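Long-range contacts in 457aa long hypothetical protein (Pyrococcus horikoshii, PDB 2CSU), which is of unknown function but belongs to a CoA-binding family, joining a Rossmann-type CoA-binding domain to two domains of the succinyl-CoA synthetase clan: residues V27-K32 and E48-K53; N294-M299 and V369-A374; D314-K319 and V437-Y442. All coordinates share one frame; numbering follows the deposited sequence.

Interaction 1. Residues V27-K32 and E48-K53; sequences VFKNLK and EVQGVK
Phe-28 of helix 23-31 pushes its ring against the small beta hairpin 48-53, and this is the tightly packed part of the contact. Phe-28 CZ lies 3.8 Å from Val-52 CB, and Phe-28 CD2 meets Val-49 CG1 at 4.0 Å. With CG anti to the backbone N (chi1 -169°), the ring of Phe-28 reaches out from the helix to the hairpin. The amide of Gln-50 comes in at the ring's edge, its plane nearly perpendicular to the ring, and its OE1 rests 3.3 Å from Lys-29 CA. Gln-50 NE2 is hydrogen-bonded to the carbonyl oxygens of Ser-17 and Tyr-25, which suits a glutamine to this border between oily and polar surroundings.

The looser side belongs to the lysines. Lys-29 turns its amine away to Glu-26, whereas Lys-32 bends its chain so that NZ donates to Gln-50 O at 2.6 Å. That carbonyl is part of a type I' turn, Val-49 to Val-52, whose positive phi at Gly-51 is easiest without a side chain. Glu-48 OE2 accepts from Gly-51 N at 2.7 Å. The chemistry is that of a small apolar contact bordered by polar bonds, Lys-32 holding the turn's carbonyl at the partly exposed margin.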
ATOM      1  N   VAL A  27      19.849 -21.341  -2.982  1.00 27.63           N
ATOM      2  CA  VAL A  27      20.947 -20.457  -3.305  1.00 25.82           C
ATOM      3  C   VAL A  27      21.571 -20.843  -4.649  1.00 26.50           C
ATOM      4  O   VAL A  27      21.801 -19.984  -5.510  1.00 26.09           O
ATOM      5  CB  VAL A  27      22.036 -20.497  -2.208  1.00 25.03           C
ATOM      6  CG1 VAL A  27      23.223 -19.675  -2.635  1.00 23.03           C
ATOM      7  CG2 VAL A  27      21.472 -19.990  -0.881  1.00 24.06           C
ATOM      8  N   PHE A  28      21.858 -22.131  -4.827  1.00 26.09           N
ATOM      9  CA  PHE A  28      22.449 -22.501  -6.104  1.00 26.27           C
ATOM     10  C   PHE A  28      21.448 -22.313  -7.244  1.00 26.05           C
ATOM     11  O   PHE A  28      21.782 -21.916  -8.354  1.00 26.18           O
ATOM     12  CB  PHE A  28      22.879 -23.967  -6.016  1.00 25.69           C
ATOM     13  CG  PHE A  28      23.729 -24.321  -7.202  1.00 26.41           C
ATOM     14  CD1 PHE A  28      24.962 -23.706  -7.370  1.00 26.24           C
ATOM     15  CD2 PHE A  28      23.286 -25.267  -8.110  1.00 25.97           C
ATOM     16  CE1 PHE A  28      25.758 -24.047  -8.455  1.00 26.87           C
ATOM     17  CE2 PHE A  28      24.092 -25.605  -9.194  1.00 25.44           C
ATOM     18  CZ  PHE A  28      25.329 -24.998  -9.370  1.00 26.75           C
ATOM     19  N   LYS A  29      20.181 -22.653  -6.942  1.00 27.21           N
ATOM     20  CA  LYS A  29      19.128 -22.469  -7.931  1.00 28.87           C
ATOM     21  C   LYS A  29      19.082 -21.023  -8.424  1.00 29.00           C
ATOM     22  O   LYS A  29      19.004 -20.734  -9.611  1.00 28.64           O
ATOM     23  CB  LYS A  29      17.796 -22.833  -7.279  1.00 29.86           C
ATOM     24  CG  LYS A  29      16.618 -22.101  -7.925  1.00 33.75           C
ATOM     25  CD  LYS A  29      15.381 -22.990  -8.053  1.00 35.36           C
ATOM     26  CE  LYS A  29      14.297 -22.639  -7.027  1.00 36.89           C
ATOM     27  NZ  LYS A  29      13.932 -23.834  -6.267  1.00 40.08           N
ATOM     28  N   ASN A  30      19.093 -20.097  -7.451  1.00 29.12           N
ATOM     29  CA  ASN A  30      19.057 -18.686  -7.809  1.00 29.39           C
ATOM     30  C   ASN A  30      20.313 -18.272  -8.576  1.00 29.84           C
ATOM     31  O   ASN A  30      20.280 -17.414  -9.449  1.00 30.90           O
ATOM     32  CB  ASN A  30      18.936 -17.870  -6.522  1.00 29.03           C
ATOM     33  CG  ASN A  30      17.544 -18.020  -5.966  1.00 28.56           C
ATOM     34  OD1 ASN A  30      16.550 -17.988  -6.686  1.00 29.28           O
ATOM     35  ND2 ASN A  30      17.480 -18.175  -4.634  1.00 30.35           N
ATOM     36  N   LEU A  31      21.474 -18.827  -8.245  1.00 30.11           N
ATOM     37  CA  LEU A  31      22.698 -18.415  -8.918  1.00 29.85           C
ATOM     38  C   LEU A  31      22.857 -19.000 -10.317  1.00 30.45           C
ATOM     39  O   LEU A  31      23.825 -18.684 -11.017  1.00 30.36           O
ATOM     40  CB  LEU A  31      23.923 -18.765  -8.057  1.00 28.29           C
ATOM     41  CG  LEU A  31      24.009 -17.901  -6.788  1.00 28.37           C
ATOM     42  CD1 LEU A  31      25.209 -18.297  -5.943  1.00 26.86           C
ATOM     43  CD2 LEU A  31      24.098 -16.434  -7.198  1.00 26.90           C
ATOM     44  N   LYS A  32      21.920 -19.851 -10.724  1.00 30.85           N
ATOM     45  CA  LYS A  32      22.020 -20.399 -12.069  1.00 32.58           C
ATOM     46  C   LYS A  32      21.744 -19.322 -13.118  1.00 33.73           C
ATOM     47  O   LYS A  32      22.026 -19.466 -14.302  1.00 34.09           O
ATOM     48  CB  LYS A  32      20.990 -21.522 -12.197  1.00 32.88           C
ATOM     49  CG  LYS A  32      21.373 -22.758 -11.381  1.00 34.25           C
ATOM     50  CD  LYS A  32      21.737 -23.948 -12.271  1.00 34.58           C
ATOM     51  CE  LYS A  32      20.528 -24.829 -12.598  1.00 35.09           C
ATOM     52  NZ  LYS A  32      20.985 -26.141 -13.051  1.00 34.58           N
ATOM     53  N   GLU A  48      27.208 -34.110  -8.596  1.00 34.54           N
ATOM     54  CA  GLU A  48      26.552 -33.059  -9.344  1.00 33.27           C
ATOM     55  C   GLU A  48      25.404 -32.501  -8.526  1.00 31.75           C
ATOM     56  O   GLU A  48      24.825 -33.191  -7.686  1.00 31.32           O
ATOM     57  CB  GLU A  48      26.069 -33.630 -10.682  1.00 34.28           C
ATOM     58  CG  GLU A  48      24.804 -33.049 -11.262  1.00 36.48           C
ATOM     59  CD  GLU A  48      23.550 -33.698 -10.712  1.00 36.69           C
ATOM     60  OE1 GLU A  48      23.489 -34.940 -10.571  1.00 38.00           O
ATOM     61  OE2 GLU A  48      22.612 -32.947 -10.422  1.00 36.59           O
ATOM     62  N   VAL A  49      25.092 -31.237  -8.765  1.00 29.63           N
ATOM     63  CA  VAL A  49      24.014 -30.585  -8.057  1.00 28.00           C
ATOM     64  C   VAL A  49      23.185 -29.834  -9.064  1.00 26.73           C
ATOM     65  O   VAL A  49      23.693 -28.979  -9.792  1.00 25.94           O
ATOM     66  CB  VAL A  49      24.548 -29.601  -6.982  1.00 27.75           C
ATOM     67  CG1 VAL A  49      23.395 -28.821  -6.371  1.00 26.87           C
ATOM     68  CG2 VAL A  49      25.266 -30.376  -5.894  1.00 28.06           C
ATOM     69  N   GLN A  50      21.902 -30.166  -9.107  1.00 26.23           N
ATOM     70  CA  GLN A  50      20.995 -29.523 -10.034  1.00 25.93           C
ATOM     71  C   GLN A  50      21.546 -29.555 -11.459  1.00 26.11           C
ATOM     72  O   GLN A  50      21.412 -28.598 -12.222  1.00 26.22           O
ATOM     73  CB  GLN A  50      20.718 -28.085  -9.557  1.00 25.17           C
ATOM     74  CG  GLN A  50      19.777 -28.065  -8.349  1.00 24.72           C
ATOM     75  CD  GLN A  50      19.620 -26.691  -7.717  1.00 24.90           C
ATOM     76  OE1 GLN A  50      19.215 -25.733  -8.377  1.00 24.79           O
ATOM     77  NE2 GLN A  50      19.929 -26.594  -6.423  1.00 23.79           N
ATOM     78  N   GLY A  51      22.183 -30.672 -11.799  1.00 26.82           N
ATOM     79  CA  GLY A  51      22.727 -30.858 -13.134  1.00 28.02           C
ATOM     80  C   GLY A  51      24.109 -30.302 -13.387  1.00 29.30           C
ATOM     81  O   GLY A  51      24.636 -30.453 -14.491  1.00 29.58           O
ATOM     82  N   VAL A  52      24.696 -29.659 -12.380  1.00 30.03           N
ATOM     83  CA  VAL A  52      26.023 -29.083 -12.524  1.00 29.79           C
ATOM     84  C   VAL A  52      27.087 -29.850 -11.737  1.00 30.68           C
ATOM     85  O   VAL A  52      26.879 -30.254 -10.585  1.00 29.96           O
ATOM     86  CB  VAL A  52      26.045 -27.592 -12.085  1.00 30.64           C
ATOM     87  CG1 VAL A  52      27.445 -27.016 -12.253  1.00 29.22           C
ATOM     88  CG2 VAL A  52      25.054 -26.784 -12.926  1.00 30.22           C
ATOM     89  N   LYS A  53      28.225 -30.052 -12.390  1.00 30.96           N
ATOM     90  CA  LYS A  53      29.383 -30.739 -11.796  1.00 32.18           C
ATOM     91  C   LYS A  53      29.706 -30.082 -10.477  1.00 32.07           C
ATOM     92  O   LYS A  53      29.939 -28.883 -10.392  1.00 31.78           O
ATOM     93  CB  LYS A  53      30.650 -30.681 -12.712  1.00 33.17           C
ATOM     94  CG  LYS A  53      31.778 -31.694 -12.334  1.00 35.39           C
ATOM     95  CD  LYS A  53      33.248 -31.180 -12.465  1.00 37.95           C
ATOM     96  CE  LYS A  53      34.333 -32.265 -12.160  1.00 38.15           C
ATOM     97  NZ  LYS A  53      35.207 -32.478 -13.336  1.00 40.00           N
TER

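Interaction 2. Residues N294-M299 and V369-A374; sequences NKVAIM and VDMLIA
Val-296, Met-371 and Ile-373 form one apolar face of this pair of parallel strands, and Ala-297, Met-299 and Leu-372 the other, with Val-369, just before its strand, packing against Ala-297. On the first face Val-296 divides its branches: CG1 lies 3.8 Å from Ile-373 CG1, and CG2 touches Met-371 CE and CB, the two side chains lying side by side. The methyl of Ala-297 is pressed against Val-369 CG1 at 3.4 Å, closer than usual for two carbons; alanine's single methyl suits this tight spot. Met-299, like Met-371 modelled as selenomethionine, holds CG between its backbone N and carbonyl carbon (chi1 44°), which swings SE to 3.7 Å from Leu-372 CD1. Beta-branched Val-296 and Ile-373 suit extended strands, and long, flexible Met-299 reaches across to Leu-372.

Between the faces runs the backbone ladder. Ala-297 N donates to Met-371 O at 2.8 Å, Ile-373 N to Ala-297 O at 2.9 Å, and Met-299 N to Ile-373 O at 3.0 Å. The short strand axes lie 4.6 Å apart, 24° from parallel. At the polar end Lys-295 O takes Asp-370 N at 2.8 Å and a weaker bond from Met-371 N. Asp-370 OD1 faces Lys-295 N, although its position is less certain, and Lys-295 NZ turns to Asn-294 OD1.

Helix 434-450 packs over Met-371 and Ile-373, while helix 353-365 lies against Met-299 and Leu-372. Along its other edge, strand 295-300 bonds to strands 319-320 and 344-346, so it runs inside the sheet.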
ATOM      1  N   ASN A 294      11.800  24.670  -2.967  1.00 38.90           N
ATOM      2  CA  ASN A 294      10.777  23.823  -2.376  1.00 38.23           C
ATOM      3  C   ASN A 294       9.363  24.212  -2.807  1.00 37.32           C
ATOM      4  O   ASN A 294       8.393  23.878  -2.126  1.00 37.09           O
ATOM      5  CB  ASN A 294      10.855  23.892  -0.851  1.00 38.60           C
ATOM      6  CG  ASN A 294      10.352  25.221  -0.307  1.00 38.58           C
ATOM      7  OD1 ASN A 294      10.589  26.274  -0.896  1.00 37.79           O
ATOM      8  ND2 ASN A 294       9.655  25.174   0.822  1.00 38.60           N
ATOM      9  N   LYS A 295       9.242  24.925  -3.920  1.00 36.57           N
ATOM     10  CA  LYS A 295       7.933  25.349  -4.407  1.00 36.07           C
ATOM     11  C   LYS A 295       7.438  24.329  -5.433  1.00 34.56           C
ATOM     12  O   LYS A 295       7.998  24.185  -6.521  1.00 33.85           O
ATOM     13  CB  LYS A 295       8.029  26.745  -5.028  1.00 37.70           C
ATOM     14  CG  LYS A 295       8.440  27.833  -4.034  1.00 39.43           C
ATOM     15  CD  LYS A 295       7.443  27.954  -2.886  1.00 41.12           C
ATOM     16  CE  LYS A 295       7.855  29.022  -1.874  1.00 42.30           C
ATOM     17  NZ  LYS A 295       9.160  28.721  -1.212  1.00 42.50           N
ATOM     18  N   VAL A 296       6.371  23.630  -5.079  1.00 32.20           N
ATOM     19  CA  VAL A 296       5.850  22.591  -5.940  1.00 30.14           C
ATOM     20  C   VAL A 296       4.587  22.979  -6.679  1.00 29.71           C
ATOM     21  O   VAL A 296       3.784  23.778  -6.195  1.00 29.13           O
ATOM     22  CB  VAL A 296       5.569  21.317  -5.108  1.00 30.12           C
ATOM     23  CG1 VAL A 296       5.222  20.147  -6.010  1.00 30.75           C
ATOM     24  CG2 VAL A 296       6.770  21.000  -4.249  1.00 30.58           C
ATOM     25  N   ALA A 297       4.428  22.411  -7.867  1.00 28.36           N
ATOM     26  CA  ALA A 297       3.235  22.640  -8.664  1.00 27.74           C
ATOM     27  C   ALA A 297       2.480  21.321  -8.706  1.00 26.98           C
ATOM     28  O   ALA A 297       3.052  20.267  -9.021  1.00 26.45           O
ATOM     29  CB  ALA A 297       3.601  23.067 -10.072  1.00 27.30           C
ATOM     30  N   ILE A 298       1.196  21.378  -8.381  1.00 26.60           N
ATOM     31  CA  ILE A 298       0.356  20.194  -8.411  1.00 26.15           C
ATOM     32  C   ILE A 298      -0.631  20.265  -9.575  1.00 26.96           C
ATOM     33  O   ILE A 298      -1.387  21.231  -9.688  1.00 26.90           O
ATOM     34  CB  ILE A 298      -0.492  20.047  -7.132  1.00 26.14           C
ATOM     35  CG1 ILE A 298       0.406  19.917  -5.894  1.00 27.78           C
ATOM     36  CG2 ILE A 298      -1.400  18.832  -7.263  1.00 25.20           C
ATOM     37  CD1 ILE A 298      -0.365  20.045  -4.590  1.00 28.39           C
HETATM   38  N   MSE A 299      -0.613  19.257 -10.446  1.00 26.70           N
HETATM   39  CA  MSE A 299      -1.582  19.199 -11.545  1.00 27.94           C
HETATM   40  C   MSE A 299      -2.388  17.907 -11.333  1.00 26.73           C
HETATM   41  O   MSE A 299      -1.826  16.862 -10.997  1.00 26.91           O
HETATM   42  CB  MSE A 299      -0.885  19.227 -12.918  1.00 29.86           C
HETATM   43  CG  MSE A 299       0.353  18.341 -13.077  1.00 33.18           C
HETATM   44 SE   MSE A 299       1.158  18.550 -14.706  1.00 38.20          SE
HETATM   45  CE  MSE A 299       0.196  17.498 -15.580  1.00 30.55           C
ATOM     46  N   VAL A 369       8.109  27.303 -10.405  1.00 42.25           N
ATOM     47  CA  VAL A 369       7.894  25.895 -10.097  1.00 40.82           C
ATOM     48  C   VAL A 369       9.244  25.195  -9.985  1.00 39.92           C
ATOM     49  O   VAL A 369      10.064  25.257 -10.904  1.00 39.35           O
ATOM     50  CB  VAL A 369       7.049  25.205 -11.194  1.00 40.36           C
ATOM     51  CG1 VAL A 369       6.883  23.722 -10.877  1.00 40.49           C
ATOM     52  CG2 VAL A 369       5.677  25.875 -11.287  1.00 40.44           C
ATOM     53  N   ASP A 370       9.478  24.543  -8.851  1.00 39.08           N
ATOM     54  CA  ASP A 370      10.729  23.825  -8.626  1.00 37.85           C
ATOM     55  C   ASP A 370      10.516  22.326  -8.802  1.00 37.37           C
ATOM     56  O   ASP A 370      11.452  21.583  -9.098  1.00 36.33           O
ATOM     57  CB  ASP A 370      11.238  24.105  -7.215  1.00 38.35           C
ATOM     58  CG  ASP A 370      11.588  25.562  -7.010  1.00 38.67           C
ATOM     59  OD1 ASP A 370      11.434  26.062  -5.875  1.00 37.47           O
ATOM     60  OD2 ASP A 370      12.021  26.194  -8.000  1.00 38.31           O
HETATM   61  N   MSE A 371       9.274  21.898  -8.617  1.00 36.31           N
HETATM   62  CA  MSE A 371       8.929  20.495  -8.731  1.00 36.43           C
HETATM   63  C   MSE A 371       7.496  20.347  -9.241  1.00 34.69           C
HETATM   64  O   MSE A 371       6.640  21.163  -8.934  1.00 34.57           O
HETATM   65  CB  MSE A 371       9.084  19.830  -7.358  1.00 38.20           C
HETATM   66  CG  MSE A 371       9.102  18.310  -7.379  1.00 40.27           C
HETATM   67 SE   MSE A 371       9.735  17.641  -5.826  1.00 46.00          SE
HETATM   68  CE  MSE A 371       8.347  17.429  -5.049  1.00 36.86           C
ATOM     69  N   LEU A 372       7.245  19.306 -10.023  1.00 33.36           N
ATOM     70  CA  LEU A 372       5.916  19.062 -10.564  1.00 32.98           C
ATOM     71  C   LEU A 372       5.390  17.700 -10.114  1.00 32.25           C
ATOM     72  O   LEU A 372       6.029  16.672 -10.327  1.00 32.70           O
ATOM     73  CB  LEU A 372       5.962  19.131 -12.098  1.00 34.27           C
ATOM     74  CG  LEU A 372       4.676  18.992 -12.924  1.00 35.98           C
ATOM     75  CD1 LEU A 372       3.751  20.151 -12.587  1.00 37.07           C
ATOM     76  CD2 LEU A 372       4.965  19.004 -14.395  1.00 37.17           C
ATOM     77  N   ILE A 373       4.232  17.704  -9.471  1.00 30.81           N
ATOM     78  CA  ILE A 373       3.522  16.486  -9.081  1.00 29.84           C
ATOM     79  C   ILE A 373       2.289  16.236  -9.956  1.00 29.12           C
ATOM     80  O   ILE A 373       1.319  16.982  -9.946  1.00 29.59           O
ATOM     81  CB  ILE A 373       3.107  16.619  -7.615  1.00 29.58           C
ATOM     82  CG1 ILE A 373       4.336  16.497  -6.709  1.00 30.31           C
ATOM     83  CG2 ILE A 373       2.128  15.489  -7.239  1.00 29.62           C
ATOM     84  CD1 ILE A 373       3.971  16.530  -5.224  1.00 29.85           C
ATOM     85  N   ALA A 374       2.372  15.160 -10.760  1.00 28.43           N
ATOM     86  CA  ALA A 374       1.231  14.828 -11.618  1.00 26.98           C
ATOM     87  C   ALA A 374       0.302  13.775 -10.987  1.00 26.14           C
ATOM     88  O   ALA A 374       0.682  12.643 -10.722  1.00 26.58           O
ATOM     89  CB  ALA A 374       1.775  14.310 -12.952  1.00 27.75           C
TER

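Interaction 3. Residues D314-K319 and V437-Y442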
ATOM      1  N   ASP A 314       2.199  19.721   2.844  1.00 37.61           N
ATOM      2  CA  ASP A 314       2.252  20.829   3.789  1.00 39.96           C
ATOM      3  C   ASP A 314       2.904  20.408   5.108  1.00 41.24           C
ATOM      4  O   ASP A 314       3.877  20.986   5.572  1.00 41.55           O
ATOM      5  CB  ASP A 314       0.822  21.308   4.045  1.00 40.57           C
ATOM      6  CG  ASP A 314       0.859  22.648   4.765  1.00 41.34           C
ATOM      7  OD1 ASP A 314       1.174  22.650   5.956  1.00 40.85           O
ATOM      8  OD2 ASP A 314       0.575  23.664   4.137  1.00 42.68           O
ATOM      9  N   LYS A 315       2.300  19.383   5.735  1.00 42.99           N
ATOM     10  CA  LYS A 315       2.845  18.887   6.993  1.00 45.01           C
ATOM     11  C   LYS A 315       4.280  18.383   6.823  1.00 45.21           C
ATOM     12  O   LYS A 315       4.982  18.072   7.776  1.00 44.99           O
ATOM     13  CB  LYS A 315       1.947  17.753   7.488  1.00 46.71           C
ATOM     14  CG  LYS A 315       2.294  16.412   6.837  1.00 49.78           C
ATOM     15  CD  LYS A 315       1.064  15.522   6.654  1.00 52.47           C
ATOM     16  CE  LYS A 315       1.016  14.371   7.665  1.00 54.16           C
ATOM     17  NZ  LYS A 315      -0.104  13.486   7.350  1.00 55.98           N
ATOM     18  N   ARG A 316       4.696  18.271   5.548  1.00 45.46           N
ATOM     19  CA  ARG A 316       6.053  17.814   5.270  1.00 45.37           C
ATOM     20  C   ARG A 316       7.017  18.988   5.081  1.00 44.91           C
ATOM     21  O   ARG A 316       8.222  18.820   4.947  1.00 44.66           O
ATOM     22  CB  ARG A 316       6.016  16.962   4.000  1.00 46.43           C
ATOM     23  CG  ARG A 316       5.756  15.485   4.296  1.00 47.96           C
ATOM     24  CD  ARG A 316       7.030  14.751   4.725  1.00 48.64           C
ATOM     25  NE  ARG A 316       6.822  13.300   4.705  1.00 49.39           N
ATOM     26  CZ  ARG A 316       7.803  12.531   5.212  1.00 49.66           C
ATOM     27  NH1 ARG A 316       8.895  13.085   5.705  1.00 49.65           N
ATOM     28  NH2 ARG A 316       7.663  11.202   5.214  1.00 49.68           N
ATOM     29  N   GLY A 317       6.389  20.156   5.110  1.00 44.49           N
ATOM     30  CA  GLY A 317       7.145  21.387   4.999  1.00 44.30           C
ATOM     31  C   GLY A 317       7.286  21.929   3.591  1.00 44.08           C
ATOM     32  O   GLY A 317       7.896  22.972   3.388  1.00 43.98           O
ATOM     33  N   LEU A 318       6.750  21.226   2.602  1.00 43.86           N
ATOM     34  CA  LEU A 318       6.838  21.719   1.242  1.00 44.23           C
ATOM     35  C   LEU A 318       5.784  22.799   1.045  1.00 43.72           C
ATOM     36  O   LEU A 318       4.753  22.796   1.709  1.00 43.96           O
ATOM     37  CB  LEU A 318       6.632  20.579   0.240  1.00 45.14           C
ATOM     38  CG  LEU A 318       7.884  19.724   0.027  1.00 45.41           C
ATOM     39  CD1 LEU A 318       7.586  18.581  -0.908  1.00 45.46           C
ATOM     40  CD2 LEU A 318       8.990  20.595  -0.543  1.00 45.48           C
ATOM     41  N   LYS A 319       6.044  23.723   0.130  1.00 43.30           N
ATOM     42  CA  LYS A 319       5.106  24.804  -0.127  1.00 43.25           C
ATOM     43  C   LYS A 319       4.666  24.859  -1.593  1.00 42.70           C
ATOM     44  O   LYS A 319       5.416  24.476  -2.488  1.00 41.43           O
ATOM     45  CB  LYS A 319       5.743  26.137   0.276  1.00 43.93           C
ATOM     46  CG  LYS A 319       6.139  26.224   1.742  1.00 44.78           C
ATOM     47  CD  LYS A 319       4.932  26.134   2.660  1.00 46.01           C
ATOM     48  CE  LYS A 319       5.329  26.416   4.116  1.00 47.15           C
ATOM     49  NZ  LYS A 319       4.179  26.304   5.071  1.00 46.68           N
ATOM     50  N   VAL A 437       3.806  10.087  -2.370  1.00 22.93           N
ATOM     51  CA  VAL A 437       4.390  11.060  -3.283  1.00 21.39           C
ATOM     52  C   VAL A 437       4.914  12.249  -2.454  1.00 21.52           C
ATOM     53  O   VAL A 437       5.945  12.829  -2.777  1.00 21.06           O
ATOM     54  CB  VAL A 437       3.344  11.510  -4.378  1.00 22.11           C
ATOM     55  CG1 VAL A 437       2.148  12.193  -3.743  1.00 19.45           C
ATOM     56  CG2 VAL A 437       4.011  12.417  -5.426  1.00 21.36           C
ATOM     57  N   ALA A 438       4.224  12.586  -1.365  1.00 21.00           N
ATOM     58  CA  ALA A 438       4.665  13.688  -0.498  1.00 22.41           C
ATOM     59  C   ALA A 438       5.997  13.334   0.150  1.00 22.62           C
ATOM     60  O   ALA A 438       6.884  14.176   0.260  1.00 23.04           O
ATOM     61  CB  ALA A 438       3.606  13.985   0.605  1.00 22.57           C
ATOM     62  N   SER A 439       6.149  12.087   0.582  1.00 22.67           N
ATOM     63  CA  SER A 439       7.406  11.676   1.199  1.00 22.40           C
ATOM     64  C   SER A 439       8.540  11.789   0.203  1.00 22.73           C
ATOM     65  O   SER A 439       9.647  12.209   0.551  1.00 22.56           O
ATOM     66  CB  SER A 439       7.319  10.232   1.700  1.00 23.54           C
ATOM     67  OG  SER A 439       6.354  10.104   2.721  1.00 25.88           O
ATOM     68  N   ALA A 440       8.260  11.412  -1.042  1.00 23.51           N
ATOM     69  CA  ALA A 440       9.266  11.463  -2.094  1.00 23.64           C
ATOM     70  C   ALA A 440       9.651  12.898  -2.367  1.00 24.03           C
ATOM     71  O   ALA A 440      10.833  13.211  -2.533  1.00 23.57           O
ATOM     72  CB  ALA A 440       8.740  10.803  -3.381  1.00 23.90           C
ATOM     73  N   ALA A 441       8.641  13.758  -2.432  1.00 25.13           N
ATOM     74  CA  ALA A 441       8.834  15.185  -2.668  1.00 26.90           C
ATOM     75  C   ALA A 441       9.712  15.761  -1.565  1.00 28.50           C
ATOM     76  O   ALA A 441      10.594  16.588  -1.816  1.00 29.56           O
ATOM     77  CB  ALA A 441       7.491  15.887  -2.661  1.00 26.31           C
ATOM     78  N   TYR A 442       9.446  15.320  -0.337  1.00 29.26           N
ATOM     79  CA  TYR A 442      10.199  15.761   0.832  1.00 29.64           C
ATOM     80  C   TYR A 442      11.647  15.285   0.752  1.00 29.43           C
ATOM     81  O   TYR A 442      12.568  16.048   1.028  1.00 29.27           O
ATOM     82  CB  TYR A 442       9.565  15.213   2.114  1.00 31.72           C
ATOM     83  CG  TYR A 442      10.437  15.391   3.343  1.00 33.81           C
ATOM     84  CD1 TYR A 442      10.569  16.638   3.956  1.00 35.24           C
ATOM     85  CD2 TYR A 442      11.164  14.319   3.866  1.00 35.14           C
ATOM     86  CE1 TYR A 442      11.404  16.817   5.067  1.00 35.26           C
ATOM     87  CE2 TYR A 442      12.003  14.482   4.966  1.00 35.90           C
ATOM     88  CZ  TYR A 442      12.119  15.735   5.562  1.00 36.01           C
ATOM     89  OH  TYR A 442      12.959  15.906   6.635  1.00 36.89           O
TER
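Arg-316 and Tyr-442 bring the two backbones closest, with CA atoms 6.4 Å apart, where the end of helix 303-314 passes helix 434-450. A type I turn from Asp-314 to Gly-317 closes the first helix, Gly-317 N donating to Asp-314 O at 2.7 Å. Gly-317 leaves the helix with a positive phi of 93°, which a residue without CB adopts readily, and completes a Schellman motif.

From this turn the Arg-316 chain bends at chi2 (-81°) and lays its guanidinium on the Tyr-442 ring. Their centres are 4.7 Å apart and the planes tilted by 30°, with Arg-316 NH1 over the ring face, 3.2 Å from Tyr-442 CD2. The guanidinium's positive charge suits the electron-rich ring in this cation-pi stack. The second terminal nitrogen, Arg-316 NH2, makes a weak, bent hydrogen bond to Ser-439 OG (3.0 Å), which itself bonds to the Glu-435 carbonyl. Leu-318 sends CD1 inward to Ala-441 CB at 3.2 Å, a contact tighter than usual for two carbons, even though alanine offers only a methyl.

The Schellman motif is a common way to end a helix; here it turns the chain from helix 303-314 into strand 319-320, a helix-turn-strand unit of an alpha/beta fold, with helix 434-450 packed beside it.

Following the chain, interaction 1 comes first and closes a short loop within the CoA-binding domain, tying helix 23-31 to the hairpin that follows strand 38-42. It is complete before the other two begin, and lies across the chain's centre from them, its centre about 50 Å from that of interaction 2. Interactions 2 and 3 both belong to the ligase-CoA domain and cross: 294-299 opens, 314-319 follows, 369-374 closes interaction 2, and 437-442 closes interaction 3. They touch directly, since Lys-319 pairs by backbone with the start of strand 295-300 and Ala-441 packs on Met-371. Together they join the domain's sheet to its C-terminal helix.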